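PDB 2WAD: penicillin-binding protein 2B from Streptococcus pneumoniae, which probably cross-links the peptides of adjacent glycan strands in cell wall peptidoglycan, as a penicillin-binding transpeptidase of the elongasome. Local coordinates for residues A[540-545]-A[566-571]; A[492-497]-A[545-550]; A[50-55]-A[185-190]. One frame throughout, in Å; residues are numbered along the deposited sequence.

Contact 1: A[540-545]-A[566-571]; sequences VRLAPH and IDTKEI. Unlike the reference sequence in segment 540-545: Leu542 (reference Val), His545 (reference Arg). Unlike the reference sequence in segment 566-571: Ile566 (reference Leu), Asp567 (reference Gln), Thr568 (reference Pro), Lys569 (reference Thr), Ile571 (reference Met).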
loop_
_atom_site.group_PDB
_atom_site.type_symbol
_atom_site.label_atom_id
_atom_site.label_comp_id
_atom_site.label_asym_id
_atom_site.label_seq_id
_atom_site.Cartn_x
_atom_site.Cartn_y
_atom_site.Cartn_z
ATOM N N VAL A 540 -22.954 -1.713 6.391
ATOM C CA VAL A 540 -22.326 -2.335 5.230
ATOM C C VAL A 540 -20.894 -1.843 5.017
ATOM O O VAL A 540 -20.628 -0.719 4.600
ATOM C CB VAL A 540 -23.139 -2.128 3.941
ATOM C CG1 VAL A 540 -22.365 -2.689 2.748
ATOM C CG2 VAL A 540 -24.529 -2.765 4.093
ATOM N N ARG A 541 -19.963 -2.733 5.318
ATOM C CA ARG A 541 -18.558 -2.384 5.345
ATOM C C ARG A 541 -17.980 -2.500 3.944
ATOM O O ARG A 541 -18.216 -3.481 3.253
ATOM C CB ARG A 541 -17.879 -3.377 6.259
ATOM C CG ARG A 541 -16.383 -3.196 6.414
ATOM C CD ARG A 541 -15.962 -4.242 7.432
ATOM N NE ARG A 541 -14.532 -4.394 7.354
ATOM C CZ ARG A 541 -13.896 -5.529 7.119
ATOM N NH1 ARG A 541 -14.539 -6.677 7.004
ATOM N NH2 ARG A 541 -12.578 -5.483 7.045
ATOM N N LEU A 542 -17.250 -1.480 3.518
ATOM C CA LEU A 542 -16.808 -1.373 2.137
ATOM C C LEU A 542 -15.285 -1.354 2.078
ATOM O O LEU A 542 -14.632 -0.750 2.926
ATOM C CB LEU A 542 -17.361 -0.091 1.523
ATOM C CG LEU A 542 -18.877 0.104 1.347
ATOM C CD1 LEU A 542 -19.128 1.362 0.487
ATOM C CD2 LEU A 542 -19.565 -1.113 0.704
ATOM N N ALA A 543 -14.711 -2.062 1.106
ATOM C CA ALA A 543 -13.273 -2.029 0.926
ATOM C C ALA A 543 -12.888 -0.622 0.490
ATOM O O ALA A 543 -13.499 -0.057 -0.424
ATOM C CB ALA A 543 -12.825 -3.044 -0.134
ATOM N N PRO A 544 -11.842 -0.066 1.123
ATOM C CA PRO A 544 -11.307 1.223 0.712
ATOM C C PRO A 544 -10.505 1.040 -0.568
ATOM O O PRO A 544 -9.855 0.016 -0.751
ATOM C CB PRO A 544 -10.395 1.648 1.876
ATOM C CG PRO A 544 -10.366 0.525 2.841
ATOM C CD PRO A 544 -11.097 -0.658 2.242
ATOM N N HIS A 545 -10.627 1.983 -1.495
ATOM C CA HIS A 545 -9.931 1.825 -2.758
ATOM C C HIS A 545 -9.344 3.186 -3.118
ATOM O O HIS A 545 -10.032 4.207 -3.013
ATOM C CB HIS A 545 -10.797 1.188 -3.871
ATOM C CG HIS A 545 -12.028 1.959 -4.246
ATOM N ND1 HIS A 545 -12.057 2.842 -5.303
ATOM C CD2 HIS A 545 -13.285 1.931 -3.745
ATOM C CE1 HIS A 545 -13.273 3.348 -5.417
ATOM N NE2 HIS A 545 -14.035 2.815 -4.477
ATOM N N ILE A 566 -13.718 1.451 -10.922
ATOM C CA ILE A 566 -13.572 0.442 -9.885
ATOM C C ILE A 566 -14.821 0.417 -9.024
ATOM O O ILE A 566 -15.146 1.374 -8.311
ATOM C CB ILE A 566 -12.295 0.628 -9.053
ATOM C CG1 ILE A 566 -11.086 0.199 -9.893
ATOM C CG2 ILE A 566 -12.375 -0.198 -7.765
ATOM C CD1 ILE A 566 -9.792 0.790 -9.402
ATOM N N ASP A 567 -15.541 -0.692 -9.131
ATOM C CA ASP A 567 -16.856 -0.797 -8.529
ATOM C C ASP A 567 -16.789 -0.932 -7.005
ATOM O O ASP A 567 -15.792 -1.366 -6.432
ATOM C CB ASP A 567 -17.629 -1.964 -9.166
ATOM C CG ASP A 567 -17.821 -1.787 -10.668
ATOM O OD1 ASP A 567 -17.929 -0.628 -11.141
ATOM O OD2 ASP A 567 -17.858 -2.816 -11.378
ATOM N N THR A 568 -17.858 -0.534 -6.338
ATOM C CA THR A 568 -17.884 -0.584 -4.887
ATOM C C THR A 568 -17.924 -2.036 -4.417
ATOM O O THR A 568 -18.668 -2.834 -4.973
ATOM C CB THR A 568 -19.121 0.138 -4.374
ATOM O OG1 THR A 568 -18.969 1.535 -4.639
ATOM C CG2 THR A 568 -19.275 -0.095 -2.885
ATOM N N LYS A 569 -17.167 -2.379 -3.382
ATOM C CA LYS A 569 -17.099 -3.775 -2.978
ATOM C C LYS A 569 -17.555 -3.980 -1.544
ATOM O O LYS A 569 -16.882 -3.545 -0.617
ATOM C CB LYS A 569 -15.677 -4.312 -3.159
ATOM C CG LYS A 569 -15.565 -5.832 -3.098
ATOM C CD LYS A 569 -14.105 -6.266 -3.029
ATOM C CE LYS A 569 -13.284 -5.729 -4.208
ATOM N NZ LYS A 569 -11.826 -6.029 -4.051
ATOM N N GLU A 570 -18.698 -4.637 -1.371
ATOM C CA GLU A 570 -19.240 -4.941 -0.054
ATOM C C GLU A 570 -18.562 -6.179 0.528
ATOM O O GLU A 570 -18.476 -7.209 -0.151
ATOM C CB GLU A 570 -20.750 -5.164 -0.125
ATOM C CG GLU A 570 -21.492 -3.966 -0.633
ATOM C CD GLU A 570 -21.806 -4.043 -2.112
ATOM O OE1 GLU A 570 -21.159 -4.829 -2.835
ATOM O OE2 GLU A 570 -22.716 -3.312 -2.546
ATOM N N ILE A 571 -18.077 -6.072 1.765
ATOM C CA ILE A 571 -17.307 -7.142 2.397
ATOM C C ILE A 571 -18.165 -7.990 3.345
ATOM O O ILE A 571 -18.028 -9.218 3.408
ATOM C CB ILE A 571 -16.086 -6.591 3.182
ATOM C CG1 ILE A 571 -15.175 -5.773 2.253
ATOM C CG2 ILE A 571 -15.272 -7.732 3.840
ATOM C CD1 ILE A 571 -13.897 -5.255 2.922
HETATM O O HOH W 1 -15.237 -0.527 -2.261
HETATM O O HOH W 2 -16.353 2.674 -5.909
#
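Two groups of one segment reach Lys569 O. Ala543 N donates a nearly straight hydrogen bond to Lys569 O (3.1 Å, 166° at the hydrogen). Leu542 CA adds a longer C-H...O contact to Lys569 O at 3.5 Å. The other backbone bond runs from Ile571 N to Arg541 O (3.0 Å). Between these bonds, Leu542 and Glu570 form an antiparallel non-hydrogen-bonded pair. Their side chains share one face of this two-stranded sheet, made by strands 540-542 and 570-573 of the transpeptidase domain. On that face they lie side by side, with Leu542 CD2 3.7 Å from Glu570 CG. Thr568 CG2 meets both methyls of Leu542, and Val540 CG1 touches the same Glu570 CG. Ile571 CD1 touches Ala543 and sits over the centre of one face of the Arg541 guanidinium, 4.2 Å above the plane. Ile571 CG2 comes closer, to 3.4 Å from Arg541 NH1. The Arg541 chain is extended as far as NE, with CG anti to the backbone N (chi1 179°). This carries the guanidinium out to Asn572 OD1, bonded by NH1, and to Gln530 OE1 of helix 525-536, bonded by NH2. On the Ile566 side of Lys569 the backbones part, and two waters bridge the segments. One donates to Ala543 O and accepts from Lys569 N. A second joins Ile566 O and Thr568 OG1, and has a weak bond from His545 NE2. His545 ND1 is held by Val547 O. Over one face of the His545 ring, offset toward the rim, Ile566 CG2 makes a CH-pi contact, 4.2 Å from the centroid.

Contact 2: A[492-497]-A[545-550]; sequences GIDLPD and HIVEGI. Unlike the reference sequence in segment 545-550: His545 (reference Arg).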
loop_
_atom_site.group_PDB
_atom_site.type_symbol
_atom_site.label_atom_id
_atom_site.label_comp_id
_atom_site.label_asym_id
_atom_site.label_seq_id
_atom_site.Cartn_x
_atom_site.Cartn_y
_atom_site.Cartn_z
ATOM N N GLY A 492 -9.234 -4.805 3.020
ATOM C CA GLY A 492 -9.489 -4.945 1.584
ATOM C C GLY A 492 -8.840 -3.876 0.714
ATOM O O GLY A 492 -9.088 -3.786 -0.506
ATOM N N ILE A 493 -8.037 -3.012 1.334
ATOM C CA ILE A 493 -7.490 -1.880 0.584
ATOM C C ILE A 493 -6.598 -2.385 -0.558
ATOM O O ILE A 493 -5.950 -3.426 -0.413
ATOM C CB ILE A 493 -6.726 -0.899 1.462
ATOM C CG1 ILE A 493 -6.530 0.424 0.709
ATOM C CG2 ILE A 493 -5.411 -1.487 1.946
ATOM C CD1 ILE A 493 -5.775 1.434 1.490
ATOM N N ASP A 494 -6.597 -1.658 -1.680
ATOM C CA ASP A 494 -5.884 -2.047 -2.898
ATOM C C ASP A 494 -4.379 -1.727 -2.850
ATOM O O ASP A 494 -3.840 -0.993 -3.695
ATOM C CB ASP A 494 -6.566 -1.430 -4.131
ATOM C CG ASP A 494 -6.763 0.108 -4.023
ATOM O OD1 ASP A 494 -6.721 0.691 -2.898
ATOM O OD2 ASP A 494 -7.044 0.722 -5.085
ATOM N N LEU A 495 -3.699 -2.276 -1.846
ATOM C CA LEU A 495 -2.246 -2.199 -1.747
ATOM C C LEU A 495 -1.777 -3.607 -1.408
ATOM O O LEU A 495 -2.534 -4.363 -0.816
ATOM C CB LEU A 495 -1.800 -1.204 -0.659
ATOM C CG LEU A 495 -2.021 0.292 -0.941
ATOM C CD1 LEU A 495 -1.708 1.158 0.271
ATOM C CD2 LEU A 495 -1.272 0.788 -2.172
ATOM N N PRO A 496 -0.554 -3.978 -1.814
ATOM C CA PRO A 496 -0.149 -5.386 -1.695
ATOM C C PRO A 496 -0.196 -5.956 -0.276
ATOM O O PRO A 496 -0.618 -7.094 -0.085
ATOM C CB PRO A 496 1.278 -5.431 -2.264
ATOM C CG PRO A 496 1.552 -4.074 -2.840
ATOM C CD PRO A 496 0.352 -3.192 -2.667
ATOM N N ASP A 497 0.204 -5.161 0.714
ATOM C CA ASP A 497 0.377 -5.646 2.081
ATOM C C ASP A 497 0.012 -4.626 3.162
ATOM O O ASP A 497 0.740 -3.664 3.381
ATOM C CB ASP A 497 1.828 -6.092 2.296
ATOM C CG ASP A 497 2.038 -6.779 3.637
ATOM O OD1 ASP A 497 1.138 -7.535 4.069
ATOM O OD2 ASP A 497 3.106 -6.566 4.252
ATOM N N HIS A 545 -10.627 1.983 -1.495
ATOM C CA HIS A 545 -9.931 1.825 -2.758
ATOM C C HIS A 545 -9.344 3.186 -3.118
ATOM O O HIS A 545 -10.032 4.207 -3.013
ATOM C CB HIS A 545 -10.797 1.188 -3.871
ATOM C CG HIS A 545 -12.028 1.959 -4.246
ATOM N ND1 HIS A 545 -12.057 2.842 -5.303
ATOM C CD2 HIS A 545 -13.285 1.931 -3.745
ATOM C CE1 HIS A 545 -13.273 3.348 -5.417
ATOM N NE2 HIS A 545 -14.035 2.815 -4.477
ATOM N N ILE A 546 -8.058 3.176 -3.462
ATOM C CA ILE A 546 -7.320 4.382 -3.797
ATOM C C ILE A 546 -7.463 4.688 -5.292
ATOM O O ILE A 546 -7.372 5.845 -5.725
ATOM C CB ILE A 546 -5.830 4.186 -3.450
ATOM C CG1 ILE A 546 -5.638 3.949 -1.958
ATOM C CG2 ILE A 546 -5.016 5.400 -3.884
ATOM C CD1 ILE A 546 -4.358 3.206 -1.583
ATOM N N VAL A 547 -7.663 3.638 -6.093
ATOM C CA VAL A 547 -7.874 3.799 -7.525
ATOM C C VAL A 547 -9.350 3.994 -7.845
ATOM O O VAL A 547 -10.187 3.280 -7.302
ATOM C CB VAL A 547 -7.295 2.622 -8.322
ATOM C CG1 VAL A 547 -7.704 2.751 -9.781
ATOM C CG2 VAL A 547 -5.757 2.585 -8.190
ATOM N N GLU A 548 -9.658 4.964 -8.708
ATOM C CA GLU A 548 -11.041 5.316 -9.035
ATOM C C GLU A 548 -11.495 4.645 -10.318
ATOM O O GLU A 548 -12.657 4.242 -10.429
ATOM C CB GLU A 548 -11.248 6.840 -9.145
ATOM C CG GLU A 548 -12.657 7.301 -9.587
ATOM C CD GLU A 548 -12.848 7.296 -11.106
ATOM O OE1 GLU A 548 -13.983 7.085 -11.583
ATOM O OE2 GLU A 548 -11.873 7.491 -11.857
ATOM N N GLY A 549 -10.594 4.535 -11.289
ATOM C CA GLY A 549 -10.947 3.883 -12.555
ATOM C C GLY A 549 -9.745 3.548 -13.419
ATOM O O GLY A 549 -8.648 4.035 -13.183
ATOM N N ILE A 550 -9.938 2.689 -14.411
ATOM C CA ILE A 550 -8.883 2.445 -15.389
ATOM C C ILE A 550 -9.252 3.201 -16.649
ATOM O O ILE A 550 -10.395 3.124 -17.088
ATOM C CB ILE A 550 -8.729 0.952 -15.705
ATOM C CG1 ILE A 550 -8.286 0.190 -14.444
ATOM C CG2 ILE A 550 -7.775 0.755 -16.867
ATOM C CD1 ILE A 550 -9.341 -0.740 -13.897
#
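Asp494 and Ile546 carry this buried contact. The Asp494 carboxylate meets two successive backbone N-H groups. Ile546 N donates to Asp494 OD1 at 2.9 Å, and Val547 N donates to Asp494 OD2 at 3.1 Å. Both oxygens use their syn lone pairs, and both bonds are fairly straight (160° and 162° at the hydrogen). Ile546 N also has a weak, more bent bond to OD2. Asp494 CG stands between the backbone N and the carbonyl carbon (chi1 53°), which turns the carboxylate onto the start of the other segment. OD2 has a further partner in Tyr272 OH, from the part of the chain assigned to the dimerisation domain. With these donors around it, the carboxylate is probably ionised. His545 brings its CA to 3.4 Å from Asp494 OD1, while its ring turns away. Asp494 is the centre of an inverse gamma turn in the loop between helices 471-484 and 509-515. The N-H groups it holds lie where the chain enters strand 547-553. That strand pairs with strand 307-310, and Glu548 and Gly549 opposite Lys309 make a classic beta bulge. The Ile546 side chain supplies the apolar half of the contact. Ile546 CD1 is 3.8 Å from Ile493 CD1 and equally far from Leu495 CG. The Leu495 side chain crosses that of Ile546 at about a right angle. Ile546 CD1 lies 3.7 Å from Asp494 OD1, off the carboxylate plane. Ile546 further touches Val355 and Met358 of strand 355-363.

Contact 3: A[50-55]-A[185-190]; sequences SQTKVT and GNFATG. Unlike the reference sequence in segment 50-55: Val54 (reference Ile).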
loop_
_atom_site.group_PDB
_atom_site.type_symbol
_atom_site.label_atom_id
_atom_site.label_comp_id
_atom_site.label_asym_id
_atom_site.label_seq_id
_atom_site.Cartn_x
_atom_site.Cartn_y
_atom_site.Cartn_z
ATOM N N SER A 50 9.776 -23.198 -41.033
ATOM C CA SER A 50 10.073 -22.815 -39.622
ATOM C C SER A 50 9.602 -21.399 -39.320
ATOM O O SER A 50 9.591 -20.530 -40.197
ATOM C CB SER A 50 11.572 -22.907 -39.329
ATOM O OG SER A 50 11.972 -24.235 -39.033
ATOM N N GLN A 51 9.231 -21.184 -38.063
ATOM C CA GLN A 51 8.852 -19.868 -37.595
ATOM C C GLN A 51 9.178 -19.755 -36.111
ATOM O O GLN A 51 8.830 -20.618 -35.305
ATOM C CB GLN A 51 7.372 -19.593 -37.881
ATOM C CG GLN A 51 6.390 -20.012 -36.789
ATOM C CD GLN A 51 6.131 -21.511 -36.731
ATOM O OE1 GLN A 51 6.719 -22.291 -37.490
ATOM N NE2 GLN A 51 5.245 -21.921 -35.822
ATOM N N THR A 52 9.885 -18.693 -35.754
ATOM C CA THR A 52 10.191 -18.448 -34.358
ATOM C C THR A 52 9.513 -17.139 -33.955
ATOM O O THR A 52 9.723 -16.094 -34.574
ATOM C CB THR A 52 11.719 -18.465 -34.110
ATOM O OG1 THR A 52 12.031 -17.837 -32.859
ATOM C CG2 THR A 52 12.451 -17.753 -35.228
ATOM N N LYS A 53 8.653 -17.205 -32.945
ATOM C CA LYS A 53 7.900 -16.021 -32.548
ATOM C C LYS A 53 8.608 -15.236 -31.450
ATOM O O LYS A 53 9.171 -15.815 -30.521
ATOM C CB LYS A 53 6.461 -16.370 -32.158
ATOM C CG LYS A 53 6.272 -16.831 -30.720
ATOM C CD LYS A 53 4.802 -17.111 -30.443
ATOM C CE LYS A 53 4.532 -17.238 -28.948
ATOM N NZ LYS A 53 3.136 -16.829 -28.617
ATOM N N VAL A 54 8.596 -13.913 -31.576
ATOM C CA VAL A 54 9.238 -13.077 -30.577
ATOM C C VAL A 54 8.366 -11.952 -30.036
ATOM O O VAL A 54 7.573 -11.351 -30.766
ATOM C CB VAL A 54 10.588 -12.539 -31.054
ATOM C CG1 VAL A 54 11.694 -13.521 -30.694
ATOM C CG2 VAL A 54 10.549 -12.273 -32.539
ATOM N N THR A 55 8.540 -11.689 -28.744
ATOM C CA THR A 55 7.737 -10.727 -27.992
ATOM C C THR A 55 8.609 -9.567 -27.508
ATOM O O THR A 55 9.614 -9.767 -26.822
ATOM C CB THR A 55 7.062 -11.429 -26.791
ATOM O OG1 THR A 55 6.195 -12.460 -27.281
ATOM C CG2 THR A 55 6.231 -10.467 -25.982
ATOM N N GLY A 185 17.890 -12.989 -26.392
ATOM C CA GLY A 185 17.361 -14.166 -27.089
ATOM C C GLY A 185 17.477 -14.086 -28.606
ATOM O O GLY A 185 17.660 -13.001 -29.157
ATOM N N ASN A 186 17.333 -15.214 -29.294
ATOM C CA ASN A 186 17.236 -15.202 -30.745
ATOM C C ASN A 186 16.132 -14.301 -31.295
ATOM O O ASN A 186 14.978 -14.431 -30.905
ATOM C CB ASN A 186 17.049 -16.621 -31.273
ATOM C CG ASN A 186 18.331 -17.407 -31.263
ATOM O OD1 ASN A 186 19.408 -16.853 -31.050
ATOM N ND2 ASN A 186 18.229 -18.707 -31.492
ATOM N N PHE A 187 16.504 -13.396 -32.196
ATOM C CA PHE A 187 15.577 -12.466 -32.832
ATOM C C PHE A 187 15.016 -11.419 -31.889
ATOM O O PHE A 187 14.214 -10.584 -32.296
ATOM C CB PHE A 187 14.435 -13.205 -33.525
ATOM C CG PHE A 187 14.892 -14.119 -34.626
ATOM C CD1 PHE A 187 14.668 -15.479 -34.540
ATOM C CD2 PHE A 187 15.557 -13.618 -35.722
ATOM C CE1 PHE A 187 15.063 -16.326 -35.526
ATOM C CE2 PHE A 187 15.987 -14.469 -36.730
ATOM C CZ PHE A 187 15.736 -15.832 -36.630
ATOM N N ALA A 188 15.439 -11.461 -30.632
ATOM C CA ALA A 188 14.998 -10.469 -29.673
ATOM C C ALA A 188 15.895 -9.231 -29.737
ATOM O O ALA A 188 16.938 -9.241 -30.394
ATOM C CB ALA A 188 14.958 -11.074 -28.266
ATOM N N THR A 189 15.463 -8.166 -29.071
ATOM C CA THR A 189 16.177 -6.901 -29.045
ATOM C C THR A 189 16.332 -6.504 -27.581
ATOM O O THR A 189 15.348 -6.344 -26.866
ATOM C CB THR A 189 15.407 -5.785 -29.812
ATOM O OG1 THR A 189 15.472 -6.016 -31.226
ATOM C CG2 THR A 189 16.004 -4.398 -29.521
ATOM N N GLY A 190 17.567 -6.364 -27.119
ATOM C CA GLY A 190 17.811 -5.933 -25.737
ATOM C C GLY A 190 18.792 -4.773 -25.707
ATOM O O GLY A 190 19.542 -4.559 -26.663
#
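Val54 meets the turn at Asn186 and Phe187 with both of its methyls. Val54 CG1 lies 3.4 Å from Asn186 O and 4.0 Å from Phe187 CB. Val54 CG2 lies 4.0 Å from Phe187 O. The Val54 and Phe187 side chains cross at about a right angle. Residues 185-188 form a type II beta turn, closed by Ala188 N bonded to Gly185 O at 3.1 Å. Phe187 holds its third position with a positive phi of 69°, and its CB points at the strand. Its CG is anti to the carbonyl carbon (chi1 -61°), which sends the ring past Val54 toward Thr52. Thr52 lies beside the ring, but the spacing there is too short to be sound, so the detail of this touch is doubtful. Segment 185-190 lies in the range assigned to the dimerisation domain. Strand 51-55 is an outer strand of a three-stranded antiparallel sheet and pairs with strand 282-287, whose Leu287 also touches Phe187. The turn leads into strand 189-191, at the edge of a second antiparallel sheet, beside strand 72-83.

Contact 2 is the buried one, contact 1 is partly buried, and contact 3 lies on the surface. Contacts 1 and 2 belong to the transpeptidase domain and share His545. Their centres are 10 Å apart, and Ile566 N probably bonds to Glu548 O between them. Contact 3 stands apart, between two sheets in the N-terminal part of the chain, with its centre 36 Å from that of contact 2. The chemistry differs too. Contact 1 pairs two strands through their backbones and then through water. Contact 2 sets a side-chain carboxylate against backbone N-H groups. Contact 3 joins an edge strand of one sheet to the turn that leads into another, through mainly apolar touches.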